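Putative ABC transporter subunit, substrate-binding component (Rhodopseudomonas palustris, PDB 4EVQ) binds 4-hydroxybenzoate and probably serves as the solute-binding component of an ABC transporter for benzoate derivatives obtained from lignin. Local coordinates at residues Ala83-Ser92 / Ile107-Ala116; Ala95-Arg103 / Ile118-Val128. All blocks are in the same frame, centred on the assembly; numbering follows the deposited sequence. Where two conformers were deposited one is given.

Interaction 1 of 2, residues Ala83-Ser92 / Ile107-Ala116; sequences ADVLIGTVHS and IPTIVPNAGA. With PHB (p-hydroxybenzoic acid), chain H.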
ATOM      1  N   ALA A  83       9.508   4.751  21.663  1.00 15.97           N
ATOM      2  CA  ALA A  83       8.499   5.405  20.863  1.00 16.22           C
ATOM      3  C   ALA A  83       7.153   5.324  21.568  1.00 16.62           C
ATOM      4  O   ALA A  83       6.837   4.345  22.220  1.00 16.43           O
ATOM      5  CB  ALA A  83       8.391   4.709  19.526  1.00 16.31           C
ATOM      6  N   ASP A  84       6.326   6.325  21.337  1.00 14.41           N
ATOM      7  CA  ASP A  84       4.969   6.323  21.853  1.00 14.46           C
ATOM      8  C   ASP A  84       4.001   5.648  20.897  1.00 14.74           C
ATOM      9  O   ASP A  84       2.952   5.132  21.285  1.00 14.65           O
ATOM     10  CB  ASP A  84       4.489   7.763  22.103  1.00 16.05           C
ATOM     11  CG  ASP A  84       5.283   8.465  23.206  1.00 18.80           C
ATOM     12  OD1 ASP A  84       5.328   7.924  24.342  1.00 20.50           O
ATOM     13  OD2 ASP A  84       5.852   9.538  22.916  1.00 19.77           O
ATOM     14  N   VAL A  85       4.352   5.699  19.611  1.00 13.32           N
ATOM     15  CA  VAL A  85       3.538   5.147  18.514  1.00 12.88           C
ATOM     16  C   VAL A  85       4.509   4.620  17.497  1.00 11.39           C
ATOM     17  O   VAL A  85       5.606   5.165  17.370  1.00 12.67           O
ATOM     18  CB  VAL A  85       2.670   6.264  17.837  1.00 15.35           C
ATOM     19  CG1 VAL A  85       1.889   5.742  16.602  1.00 15.14           C
ATOM     20  CG2 VAL A  85       1.691   6.888  18.885  1.00 17.96           C
ATOM     21  N   LEU A  86       4.122   3.542  16.823  1.00  9.86           N
ATOM     22  CA  LEU A  86       4.930   2.925  15.778  1.00 10.57           C
ATOM     23  C   LEU A  86       4.189   2.932  14.443  1.00  9.69           C
ATOM     24  O   LEU A  86       3.032   2.528  14.372  1.00 11.34           O
ATOM     25  CB  LEU A  86       5.248   1.485  16.160  1.00 12.03           C
ATOM     26  CG  LEU A  86       6.003   0.610  15.172  1.00 13.20           C
ATOM     27  CD1 LEU A  86       7.393   1.139  14.929  1.00 13.41           C
ATOM     28  CD2 LEU A  86       6.075  -0.798  15.746  1.00 14.09           C
ATOM     29  N   ILE A  87       4.834   3.479  13.432  1.00  9.85           N
ATOM     30  CA  ILE A  87       4.260   3.520  12.071  1.00  9.67           C
ATOM     31  C   ILE A  87       5.248   2.856  11.113  1.00  8.95           C
ATOM     32  O   ILE A  87       6.380   3.309  10.947  1.00 10.37           O
ATOM     33  CB  ILE A  87       3.894   4.952  11.624  1.00 10.52           C
ATOM     34  CG1 ILE A  87       2.896   5.565  12.605  1.00 11.43           C
ATOM     35  CG2 ILE A  87       3.371   4.955  10.169  1.00 11.38           C
ATOM     36  CD1 ILE A  87       2.531   6.979  12.289  1.00 13.03           C
ATOM     37  N   GLY A  88       4.828   1.768  10.483  1.00  9.51           N
ATOM     38  CA  GLY A  88       5.653   1.111   9.469  1.00 10.37           C
ATOM     39  C   GLY A  88       4.980  -0.165   9.052  1.00  8.07           C
ATOM     40  O   GLY A  88       3.981  -0.596   9.656  1.00  9.18           O
ATOM     41  N   THR A  89       5.388  -0.779   7.938  1.00  8.48           N
ATOM     42  CA  THR A  89       6.368  -0.322   6.983  1.00  7.76           C
ATOM     43  C   THR A  89       5.860  -0.617   5.565  1.00  7.23           C
ATOM     44  O   THR A  89       4.642  -0.831   5.379  1.00  8.58           O
ATOM     45  CB  THR A  89       7.704  -0.972   7.274  1.00 10.49           C
ATOM     46  OG1 THR A  89       8.699  -0.478   6.327  1.00 10.99           O
ATOM     47  CG2 THR A  89       7.648  -2.485   7.178  1.00 11.64           C
ATOM     48  N   VAL A  90       6.739  -0.633   4.574  1.00  7.83           N
ATOM     49  CA  VAL A  90       6.395  -0.930   3.181  1.00  7.07           C
ATOM     50  C   VAL A  90       6.413  -2.375   2.798  1.00  7.50           C
ATOM     51  O   VAL A  90       5.432  -2.878   2.263  1.00  8.00           O
ATOM     52  CB  VAL A  90       7.327  -0.123   2.235  1.00  7.38           C
ATOM     53  CG1 VAL A  90       7.184  -0.554   0.775  1.00  8.19           C
ATOM     54  CG2 VAL A  90       7.029   1.383   2.362  1.00  8.25           C
ATOM     55  N   HIS A  91       7.508  -3.061   3.065  1.00  7.53           N
ATOM     56  CA  HIS A  91       7.732  -4.449   2.621  1.00  7.36           C
ATOM     57  C   HIS A  91       7.038  -5.435   3.565  1.00  6.64           C
ATOM     58  O   HIS A  91       7.222  -5.359   4.775  1.00  7.84           O
ATOM     59  CB  HIS A  91       9.255  -4.659   2.587  1.00  8.04           C
ATOM     60  CG  HIS A  91       9.719  -5.993   2.080  1.00  8.66           C
ATOM     61  ND1 HIS A  91       9.586  -7.164   2.797  1.00  9.51           N
ATOM     62  CD2 HIS A  91      10.447  -6.312   0.986  1.00  9.15           C
ATOM     63  CE1 HIS A  91      10.175  -8.151   2.144  1.00  9.19           C
ATOM     64  NE2 HIS A  91      10.688  -7.666   1.030  1.00 10.05           N
ATOM     65  N   SER A  92       6.225  -6.311   3.010  1.00  7.06           N
ATOM     66  CA  SER A  92       5.421  -7.219   3.812  1.00  7.83           C
ATOM     67  C   SER A  92       6.211  -8.139   4.698  1.00  8.00           C
ATOM     68  O   SER A  92       5.749  -8.488   5.771  1.00  8.96           O
ATOM     69  CB  SER A  92       4.531  -8.084   2.925  1.00  8.43           C
ATOM     70  OG  SER A  92       3.362  -7.425   2.506  1.00  7.87           O
ATOM     71  N   ILE A 107       2.005  -1.176  22.034  1.00 13.09           N
ATOM     72  CA  ILE A 107       2.193   0.146  21.482  1.00 12.08           C
ATOM     73  C   ILE A 107       1.224   0.390  20.286  1.00 11.21           C
ATOM     74  O   ILE A 107       1.047  -0.481  19.402  1.00 11.90           O
ATOM     75  CB  ILE A 107       3.667   0.335  20.995  1.00 11.72           C
ATOM     76  CG1 ILE A 107       3.933   1.749  20.504  1.00 12.88           C
ATOM     77  CG2 ILE A 107       4.003  -0.690  19.886  1.00 12.84           C
ATOM     78  CD1 ILE A 107       5.455   2.022  20.301  1.00 12.29           C
ATOM     79  N   PRO A 108       0.609   1.585  20.218  1.00 11.98           N
ATOM     80  CA  PRO A 108      -0.252   1.860  19.035  1.00 12.17           C
ATOM     81  C   PRO A 108       0.595   1.772  17.788  1.00 11.30           C
ATOM     82  O   PRO A 108       1.667   2.376  17.690  1.00 11.13           O
ATOM     83  CB  PRO A 108      -0.724   3.292  19.279  1.00 12.86           C
ATOM     84  CG  PRO A 108      -0.699   3.434  20.843  1.00 12.46           C
ATOM     85  CD  PRO A 108       0.553   2.681  21.215  1.00 12.22           C
ATOM     86  N   THR A 109       0.101   0.983  16.839  1.00  9.94           N
ATOM     87  CA  THR A 109       0.859   0.611  15.623  1.00 10.44           C
ATOM     88  C   THR A 109      -0.005   0.796  14.394  1.00  9.56           C
ATOM     89  O   THR A 109      -1.098   0.236  14.309  1.00 10.95           O
ATOM     90  CB  THR A 109       1.310  -0.845  15.734  1.00 11.87           C
ATOM     91  OG1 THR A 109       2.153  -0.987  16.870  1.00 12.76           O
ATOM     92  CG2 THR A 109       2.079  -1.290  14.498  1.00 11.36           C
ATOM     93  N   ILE A 110       0.499   1.545  13.429  1.00  8.80           N
ATOM     94  CA  ILE A 110      -0.204   1.768  12.174  1.00  8.93           C
ATOM     95  C   ILE A 110       0.700   1.331  11.009  1.00  9.03           C
ATOM     96  O   ILE A 110       1.811   1.796  10.878  1.00  8.80           O
ATOM     97  CB  ILE A 110      -0.614   3.261  12.015  1.00  9.31           C
ATOM     98  CG1 ILE A 110      -1.373   3.747  13.249  1.00 10.63           C
ATOM     99  CG2 ILE A 110      -1.338   3.474  10.700  1.00 10.17           C
ATOM    100  CD1 ILE A 110      -1.523   5.268  13.283  1.00 13.27           C
ATOM    101  N   VAL A 111       0.181   0.429  10.200  1.00  8.41           N
ATOM    102  CA  VAL A 111       0.863  -0.051   8.988  1.00  8.27           C
ATOM    103  C   VAL A 111       0.396   0.795   7.828  1.00  6.87           C
ATOM    104  O   VAL A 111      -0.776   0.748   7.467  1.00  8.39           O
ATOM    105  CB  VAL A 111       0.547  -1.515   8.761  1.00  7.23           C
ATOM    106  CG1 VAL A 111       1.198  -2.024   7.470  1.00  8.98           C
ATOM    107  CG2 VAL A 111       0.980  -2.356   9.923  1.00  9.76           C
ATOM    108  N   PRO A 112       1.305   1.546   7.198  1.00  8.00           N
ATOM    109  CA  PRO A 112       0.906   2.537   6.191  1.00  7.68           C
ATOM    110  C   PRO A 112       1.127   2.036   4.746  1.00  6.96           C
ATOM    111  O   PRO A 112       1.024   2.816   3.821  1.00  7.66           O
ATOM    112  CB  PRO A 112       1.843   3.712   6.490  1.00  8.70           C
ATOM    113  CG  PRO A 112       3.104   3.049   6.819  1.00  9.37           C
ATOM    114  CD  PRO A 112       2.699   1.799   7.586  1.00  7.67           C
ATOM    115  N   ASN A 113       1.531   0.790   4.595  1.00  6.64           N
ATOM    116  CA  ASN A 113       1.562   0.212   3.251  1.00  6.24           C
ATOM    117  C   ASN A 113       1.501  -1.320   3.229  1.00  7.07           C
ATOM    118  O   ASN A 113       0.599  -1.890   2.615  1.00  7.79           O
ATOM    119  CB  ASN A 113       2.815   0.605   2.432  1.00  5.85           C
ATOM    120  CG  ASN A 113       2.714   0.062   1.016  1.00  6.79           C
ATOM    121  OD1 ASN A 113       1.891   0.543   0.236  1.00  7.67           O
ATOM    122  ND2 ASN A 113       3.467  -1.011   0.725  1.00  7.03           N
ATOM    123  N   ALA A 114       2.449  -1.998   3.873  1.00  7.36           N
ATOM    124  CA  ALA A 114       2.595  -3.449   3.732  1.00  7.43           C
ATOM    125  C   ALA A 114       1.261  -4.149   3.718  1.00  7.37           C
ATOM    126  O   ALA A 114       0.474  -4.030   4.665  1.00  7.99           O
ATOM    127  CB  ALA A 114       3.471  -4.032   4.838  1.00  7.52           C
ATOM    128  N   GLY A 115       1.014  -4.916   2.689  1.00  6.95           N
ATOM    129  CA  GLY A 115      -0.254  -5.600   2.495  1.00  6.43           C
ATOM    130  C   GLY A 115      -0.376  -6.952   3.098  1.00  6.93           C
ATOM    131  O   GLY A 115      -1.445  -7.585   2.947  1.00  7.74           O
ATOM    132  N   ALA A 116       0.635  -7.409   3.820  1.00  6.79           N
ATOM    133  CA  ALA A 116       0.671  -8.796   4.283  1.00  7.24           C
ATOM    134  C   ALA A 116      -0.683  -9.217   4.824  1.00  7.51           C
ATOM    135  O   ALA A 116      -1.204  -8.607   5.773  1.00  8.51           O
ATOM    136  CB  ALA A 116       1.752  -8.951   5.355  1.00  8.23           C
TER
HETATM  137  C1' PHB H 406       4.481  -5.056   0.218  1.00  6.09           C
HETATM  138  O1' PHB H 406       5.576  -5.649   0.350  1.00  6.61           O
HETATM  139  O2' PHB H 406       3.458  -5.310   0.968  1.00  7.16           O
HETATM  140  C1  PHB H 406       4.277  -4.007  -0.802  1.00  5.93           C
HETATM  141  C2  PHB H 406       5.380  -3.306  -1.290  1.00  6.44           C
HETATM  142  C3  PHB H 406       5.198  -2.333  -2.261  1.00  6.91           C
HETATM  143  C4  PHB H 406       3.954  -2.084  -2.740  1.00  6.92           C
HETATM  144  C5  PHB H 406       2.843  -2.749  -2.255  1.00  6.17           C
HETATM  145  C6  PHB H 406       3.032  -3.705  -1.302  1.00  6.48           C
HETATM  146  O4  PHB H 406       3.759  -1.146  -3.686  1.00 13.73           O

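Interaction 2 of 2, residues Ala95-Arg103 / Ile118-Val128; sequences AMAMVKIAR and IITRAMCAPNV. With SO4 (sulfate ion), chain D.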
ATOM      1  N   ALA A  95       7.260  -6.018   7.626  1.00  9.32           N
ATOM      2  CA  ALA A  95       6.079  -5.672   8.403  1.00  8.80           C
ATOM      3  C   ALA A  95       5.552  -6.808   9.232  1.00  8.64           C
ATOM      4  O   ALA A  95       5.110  -6.576  10.378  1.00 10.30           O
ATOM      5  CB  ALA A  95       4.994  -5.146   7.504  1.00  9.69           C
HETATM    6  N   MSE A  96       5.586  -8.030   8.734  0.59 10.86           N
HETATM    7  CA  MSE A  96       5.036  -9.116   9.538  0.59 12.51           C
HETATM    8  C   MSE A  96       5.922  -9.383  10.772  0.59 11.99           C
HETATM    9  O   MSE A  96       5.427  -9.717  11.861  0.59 12.26           O
HETATM   10  CB  MSE A  96       4.796 -10.375   8.702  0.59 16.58           C
HETATM   11  CG  MSE A  96       6.007 -11.033   8.187  0.59 19.19           C
HETATM   12 SE   MSE A  96       5.470 -12.597   7.144  0.35 22.27          SE
HETATM   13  CE  MSE A  96       4.661 -11.755   5.617  0.59 17.41           C
ATOM     14  N   ALA A  97       7.221  -9.189  10.640  1.00 11.52           N
ATOM     15  CA  ALA A  97       8.106  -9.343  11.788  1.00 11.55           C
ATOM     16  C   ALA A  97       7.904  -8.200  12.766  1.00 11.44           C
ATOM     17  O   ALA A  97       7.956  -8.404  13.995  1.00 13.50           O
ATOM     18  CB  ALA A  97       9.539  -9.379  11.278  1.00 12.04           C
HETATM   19  N   MSE A  98       7.662  -7.011  12.254  1.00  9.98           N
HETATM   20  CA  MSE A  98       7.414  -5.839  13.109  1.00 10.36           C
HETATM   21  C   MSE A  98       6.138  -6.033  13.879  1.00 10.29           C
HETATM   22  O   MSE A  98       6.110  -5.800  15.101  1.00 10.40           O
HETATM   23  CB  MSE A  98       7.322  -4.577  12.228  1.00 10.93           C
HETATM   24  CG  MSE A  98       7.201  -3.293  12.985  1.00 11.85           C
HETATM   25 SE   MSE A  98       6.432  -1.825  11.953  0.58 14.82          SE
HETATM   26  CE  MSE A  98       4.599  -2.410  12.121  1.00 14.30           C
ATOM     27  N   VAL A  99       5.063  -6.409  13.220  1.00 11.11           N
ATOM     28  CA  VAL A  99       3.775  -6.574  13.878  1.00 10.95           C
ATOM     29  C   VAL A  99       3.814  -7.712  14.881  1.00 11.47           C
ATOM     30  O   VAL A  99       3.172  -7.611  15.924  1.00 12.13           O
ATOM     31  CB  VAL A  99       2.672  -6.812  12.830  1.00 10.99           C
ATOM     32  CG1 VAL A  99       1.374  -7.280  13.496  1.00 12.64           C
ATOM     33  CG2 VAL A  99       2.443  -5.572  12.045  1.00 12.16           C
ATOM     34  N   LYS A 100       4.610  -8.749  14.647  1.00 12.56           N
ATOM     35  CA  LYS A 100       4.690  -9.848  15.589  1.00 12.78           C
ATOM     36  C   LYS A 100       5.144  -9.326  16.946  1.00 13.58           C
ATOM     37  O   LYS A 100       4.654  -9.765  17.996  1.00 15.66           O
ATOM     38  CB  LYS A 100       5.639 -10.938  15.083  1.00 13.67           C
ATOM     39  CG  LYS A 100       5.761 -12.117  15.986  1.00 16.60           C
ATOM     40  CD  LYS A 100       6.588 -13.245  15.322  1.00 19.77           C
ATOM     41  CE  LYS A 100       6.673 -14.477  16.262  1.00 24.27           C
ATOM     42  NZ  LYS A 100       7.370 -15.605  15.592  1.00 28.00           N
ATOM     43  N   ILE A 101       6.113  -8.430  16.986  1.00 12.50           N
ATOM     44  CA  ILE A 101       6.556  -7.801  18.235  1.00 13.37           C
ATOM     45  C   ILE A 101       5.570  -6.780  18.736  1.00 12.69           C
ATOM     46  O   ILE A 101       5.234  -6.745  19.914  1.00 13.19           O
ATOM     47  CB  ILE A 101       7.907  -7.093  17.957  1.00 13.45           C
ATOM     48  CG1 ILE A 101       8.968  -8.123  17.595  1.00 15.71           C
ATOM     49  CG2 ILE A 101       8.346  -6.249  19.142  1.00 13.95           C
ATOM     50  CD1 ILE A 101      10.169  -7.558  16.977  1.00 16.91           C
ATOM     51  N   ALA A 102       5.111  -5.893  17.879  1.00 12.57           N
ATOM     52  CA  ALA A 102       4.255  -4.823  18.306  1.00 12.01           C
ATOM     53  C   ALA A 102       2.960  -5.331  18.907  1.00 12.41           C
ATOM     54  O   ALA A 102       2.482  -4.744  19.885  1.00 12.38           O
ATOM     55  CB  ALA A 102       3.980  -3.853  17.140  1.00 13.27           C
ATOM     56  N   ARG A 103       2.393  -6.410  18.380  1.00 12.42           N
ATOM     57  CA  ARG A 103       1.135  -6.921  18.898  1.00 13.99           C
ATOM     58  C   ARG A 103       1.290  -7.438  20.335  1.00 15.74           C
ATOM     59  O   ARG A 103       0.334  -7.400  21.100  1.00 17.54           O
ATOM     60  CB  ARG A 103       0.574  -7.979  17.970  1.00 16.44           C
ATOM     61  CG  ARG A 103       1.323  -9.227  17.944  1.00 18.14           C
ATOM     62  CD  ARG A 103       0.783 -10.161  16.857  1.00 19.15           C
ATOM     63  NE  ARG A 103      -0.657 -10.427  17.002  1.00 19.50           N
ATOM     64  CZ  ARG A 103      -1.200 -11.305  17.853  1.00 22.30           C
ATOM     65  NH1 ARG A 103      -2.515 -11.477  17.862  1.00 23.00           N
ATOM     66  NH2 ARG A 103      -0.452 -12.019  18.695  1.00 23.78           N
ATOM     67  N   ILE A 118      -1.569 -11.527   6.757  1.00  9.83           N
ATOM     68  CA  ILE A 118      -1.654 -11.981   8.145  1.00 10.94           C
ATOM     69  C   ILE A 118      -1.873 -10.822   9.117  1.00 10.20           C
ATOM     70  O   ILE A 118      -2.419 -11.039  10.212  1.00 10.93           O
ATOM     71  CB  ILE A 118      -0.403 -12.786   8.525  1.00 12.59           C
ATOM     72  CG1 ILE A 118      -0.646 -13.616   9.774  1.00 13.76           C
ATOM     73  CG2 ILE A 118       0.818 -11.890   8.656  1.00 13.61           C
ATOM     74  CD1 ILE A 118       0.432 -14.666   9.967  1.00 16.24           C
ATOM     75  N   ILE A 119      -1.478  -9.616   8.754  1.00 10.06           N
ATOM     76  CA  ILE A 119      -1.532  -8.490   9.693  1.00 10.53           C
ATOM     77  C   ILE A 119      -2.943  -8.203  10.185  1.00 10.45           C
ATOM     78  O   ILE A 119      -3.128  -7.826  11.367  1.00 13.81           O
ATOM     79  CB  ILE A 119      -0.844  -7.267   9.037  1.00 10.30           C
ATOM     80  CG1 ILE A 119       0.644  -7.524   8.937  1.00 10.18           C
ATOM     81  CG2 ILE A 119      -1.119  -5.981   9.827  1.00 10.61           C
ATOM     82  CD1 ILE A 119       1.425  -6.460   8.222  1.00 11.65           C
ATOM     83  N   THR A 120      -3.932  -8.414   9.343  1.00 11.15           N
ATOM     84  CA  THR A 120      -5.335  -8.228   9.755  1.00 11.98           C
ATOM     85  C   THR A 120      -6.123  -9.542   9.667  1.00 12.71           C
ATOM     86  O   THR A 120      -7.389  -9.574   9.542  1.00 14.54           O
ATOM     87  CB  THR A 120      -6.013  -7.051   8.992  1.00 13.69           C
ATOM     88  OG1 THR A 120      -5.986  -7.291   7.584  1.00 15.19           O
ATOM     89  CG2 THR A 120      -5.307  -5.696   9.275  1.00 15.04           C
ATOM     90  N   ARG A 121      -5.382 -10.626   9.835  1.00 11.63           N
ATOM     91  CA  ARG A 121      -5.914 -11.976   9.939  1.00 14.32           C
ATOM     92  C   ARG A 121      -5.349 -12.565  11.228  1.00 13.87           C
ATOM     93  O   ARG A 121      -5.650 -12.013  12.299  1.00 14.28           O
ATOM     94  CB  ARG A 121      -5.696 -12.804   8.659  1.00 14.76           C
ATOM     95  CG  ARG A 121      -6.582 -12.276   7.492  1.00 15.68           C
ATOM     96  CD  ARG A 121      -6.460 -13.044   6.203  1.00 17.93           C
ATOM     97  NE  ARG A 121      -7.437 -12.557   5.212  1.00 19.63           N
ATOM     98  CZ  ARG A 121      -7.905 -13.274   4.193  1.00 20.63           C
ATOM     99  NH1 ARG A 121      -7.478 -14.513   4.007  1.00 25.06           N
ATOM    100  NH2 ARG A 121      -8.812 -12.772   3.357  1.00 19.90           N
ATOM    101  N   ALA A 122      -4.554 -13.627  11.198  1.00 14.42           N
ATOM    102  CA  ALA A 122      -4.071 -14.227  12.467  1.00 15.34           C
ATOM    103  C   ALA A 122      -3.262 -13.308  13.397  1.00 15.47           C
ATOM    104  O   ALA A 122      -3.243 -13.516  14.603  1.00 18.00           O
ATOM    105  CB  ALA A 122      -3.281 -15.510  12.179  1.00 17.31           C
HETATM  106  N   MSE A 123      -2.586 -12.296  12.857  1.00 15.28           N
HETATM  107  CA  MSE A 123      -1.836 -11.365  13.679  1.00 14.37           C
HETATM  108  C   MSE A 123      -2.646 -10.127  14.082  1.00 13.58           C
HETATM  109  O   MSE A 123      -2.119  -9.208  14.690  1.00 14.72           O
HETATM  110  CB  MSE A 123      -0.579 -10.867  12.964  1.00 17.40           C
HETATM  111  CG  MSE A 123       0.573 -11.785  12.985  1.00 18.46           C
HETATM  112 SE   MSE A 123       2.243 -10.812  12.386  0.50 19.32          SE
HETATM  113  CE  MSE A 123       3.258 -12.446  12.148  1.00 20.90           C
ATOM    114  N   CYS A 124      -3.937 -10.100  13.797  1.00 13.75           N
ATOM    115  CA  CYS A 124      -4.729  -8.940  14.183  1.00 14.73           C
ATOM    116  C   CYS A 124      -4.652  -8.733  15.699  1.00 14.48           C
ATOM    117  O   CYS A 124      -4.484  -9.695  16.471  1.00 16.43           O
ATOM    118  CB  CYS A 124      -6.176  -9.099  13.715  1.00 17.21           C
ATOM    119  SG  CYS A 124      -7.191 -10.111  14.814  1.00 20.34           S
ATOM    120  N   ALA A 125      -4.766  -7.480  16.106  1.00 14.19           N
ATOM    121  CA  ALA A 125      -4.636  -7.159  17.530  1.00 12.56           C
ATOM    122  C   ALA A 125      -5.286  -5.827  17.810  1.00 12.29           C
ATOM    123  O   ALA A 125      -5.420  -4.972  16.913  1.00 11.82           O
ATOM    124  CB  ALA A 125      -3.164  -7.120  17.902  1.00 14.32           C
ATOM    125  N   PRO A 126      -5.613  -5.575  19.095  1.00 12.28           N
ATOM    126  CA  PRO A 126      -6.317  -4.327  19.414  1.00 12.65           C
ATOM    127  C   PRO A 126      -5.503  -3.082  19.129  1.00 11.13           C
ATOM    128  O   PRO A 126      -6.068  -2.020  18.950  1.00 12.29           O
ATOM    129  CB  PRO A 126      -6.573  -4.431  20.923  1.00 15.02           C
ATOM    130  CG  PRO A 126      -6.630  -5.867  21.165  1.00 16.92           C
ATOM    131  CD  PRO A 126      -5.628  -6.519  20.216  1.00 14.66           C
ATOM    132  N   ASN A 127      -4.162  -3.202  19.090  1.00 10.80           N
ATOM    133  CA  ASN A 127      -3.279  -2.073  18.854  1.00 10.85           C
ATOM    134  C   ASN A 127      -2.704  -1.958  17.450  1.00 10.80           C
ATOM    135  O   ASN A 127      -1.850  -1.138  17.231  1.00 11.81           O
ATOM    136  CB  ASN A 127      -2.107  -2.128  19.819  1.00 10.78           C
ATOM    137  CG  ASN A 127      -1.226  -3.342  19.630  1.00 12.15           C
ATOM    138  OD1 ASN A 127      -1.692  -4.469  19.528  1.00 13.08           O
ATOM    139  ND2 ASN A 127       0.085  -3.115  19.618  1.00 12.27           N
ATOM    140  N   VAL A 128      -3.127  -2.822  16.535  1.00  9.82           N
ATOM    141  CA  VAL A 128      -2.562  -2.862  15.179  1.00  9.75           C
ATOM    142  C   VAL A 128      -3.615  -2.458  14.194  1.00  9.33           C
ATOM    143  O   VAL A 128      -4.699  -3.023  14.136  1.00 10.55           O
ATOM    144  CB  VAL A 128      -2.026  -4.271  14.896  1.00 13.92           C
ATOM    145  CG1 VAL A 128      -1.568  -4.411  13.409  1.00 16.23           C
ATOM    146  CG2 VAL A 128      -0.867  -4.619  15.805  1.00 14.66           C
TER
HETATM  147  S   SO4 D 402      -8.998 -15.306   0.489  0.67 22.58           S
HETATM  148  O1  SO4 D 402      -8.477 -14.400  -0.545  0.67 22.41           O
HETATM  149  O2  SO4 D 402      -7.886 -15.715   1.326  0.67 24.27           O
HETATM  150  O3  SO4 D 402      -9.893 -14.533   1.341  0.67 25.04           O
HETATM  151  O4  SO4 D 402      -9.765 -16.427  -0.060  0.67 22.95           O
HETATM  152  O   HOH W   1      -2.273  -6.161  21.478  1.00 36.14           O

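Interaction 1 of 2, residues Ala83-Ser92 / Ile107-Ala116
The side-chain amide of Asn113 meets the backbone of Val90 at its edge: ND2 donates to Val90 O (3.1 Å), which lies only 5° out of the amide plane. CG stands trans to the backbone N (chi1 -175°), carrying ND2 over one face of the 4-hydroxybenzoate ring, 3.4 Å from C6, with the amide about perpendicular to the ring; Gln292 holds OD1. Val90 CG1 stands on the same side but beyond the rim of the ring, nearest to C2, and Val90 O stands directly above the carboxylate carbon C1' (3.1 Å). From these two segments the carboxylate takes three hydrogen bonds: Ser92 N donates to O1', while Ser92 OG (2.6 Å) and Gly115 N both donate to O2'; Tyr161 and Ser215 also bond the ligand. Ser92 opens helix 92-105, so the helix N terminus would probably also favour the negative charge.

Strands 85-88 and 109-111 run parallel, joined by that helix in a beta-alpha-beta crossover of the periplasmic binding protein fold, and the ligand sits beyond their C-terminal ends. Leu86 N bonds to Pro108 O (2.9 Å), and Leu86 O receives Ile110 N. Past the cis peptide before Thr89, Ala114 N donates to Thr89 O. Ile87 CG2 packs on Pro112 CG (3.9 Å), on the face toward helix 288-306. On the helix 92-105 face Leu86 and Thr109 lie side by side; Thr109 OG1 donates to Ile107 O (2.8 Å) from above the carbonyl plane. Putting a valine at Thr109 would probably leave Ile107 O without this donor, dependent on Asn127 ND2.

Interaction 2 of 2, residues Ala95-Arg103 / Ile118-Val128
Met123, present as selenomethionine, lays its extended side chain across one side of helix 92-105: SE rests 3.8 Å from Val99 CG1 and CE reaches Lys100 CB (4.1 Å), with Met96 O also close to SE. Val99 is wedged among three partners, its CG1 also touching Val128 CG1 and its CG2 turned to Ile119, whose CD1 reaches on to Ala95 CB (3.9 Å).

At the other end of the patch Arg103 swings over the loop. Its CG is tucked between the backbone N and carbonyl carbon (chi1 70°), and a bend at chi3 brings the guanidinium edge onto successive carbonyls: NE to Met123 O, approached from above the carbonyl plane, and NH1 to Cys124 O, both 3.0 Å. Cys124 is itself fixed by its disulfide to Cys372. Asn127 ND2 bonds to Ala102 O (2.9 Å) and also to Ile107 O, while a water links Asn127 OD1 to Arg103 O. The 118-128 connection is thus laid against the crossover helix of this lobe. Across this contact the Arg103 guanidinium meets no carboxylate, so its charge is probably met here by carbonyl dipoles and not by an ion pair.

In the fold
Following the chain, strand 85-88 leads into helix 92-105, and interaction 1 closes this loop by setting strand 109-111 beside the first strand. The chain then passes through 118-128, where interaction 2 brings it back to the helix before strand 128-130 adds itself to the sheet edge. Because 95-103 lies inside the loop closed by interaction 1, and 107-116 inside that closed by interaction 2, the two contacts cross instead of nesting. They also touch where Asn127 O probably accepts from Thr109 N, and where Ala95 packs on Ala114. Helix 92-105 thus packs on both the strands and the 118-128 loop, which leads into the sheet's edge strand 128-130.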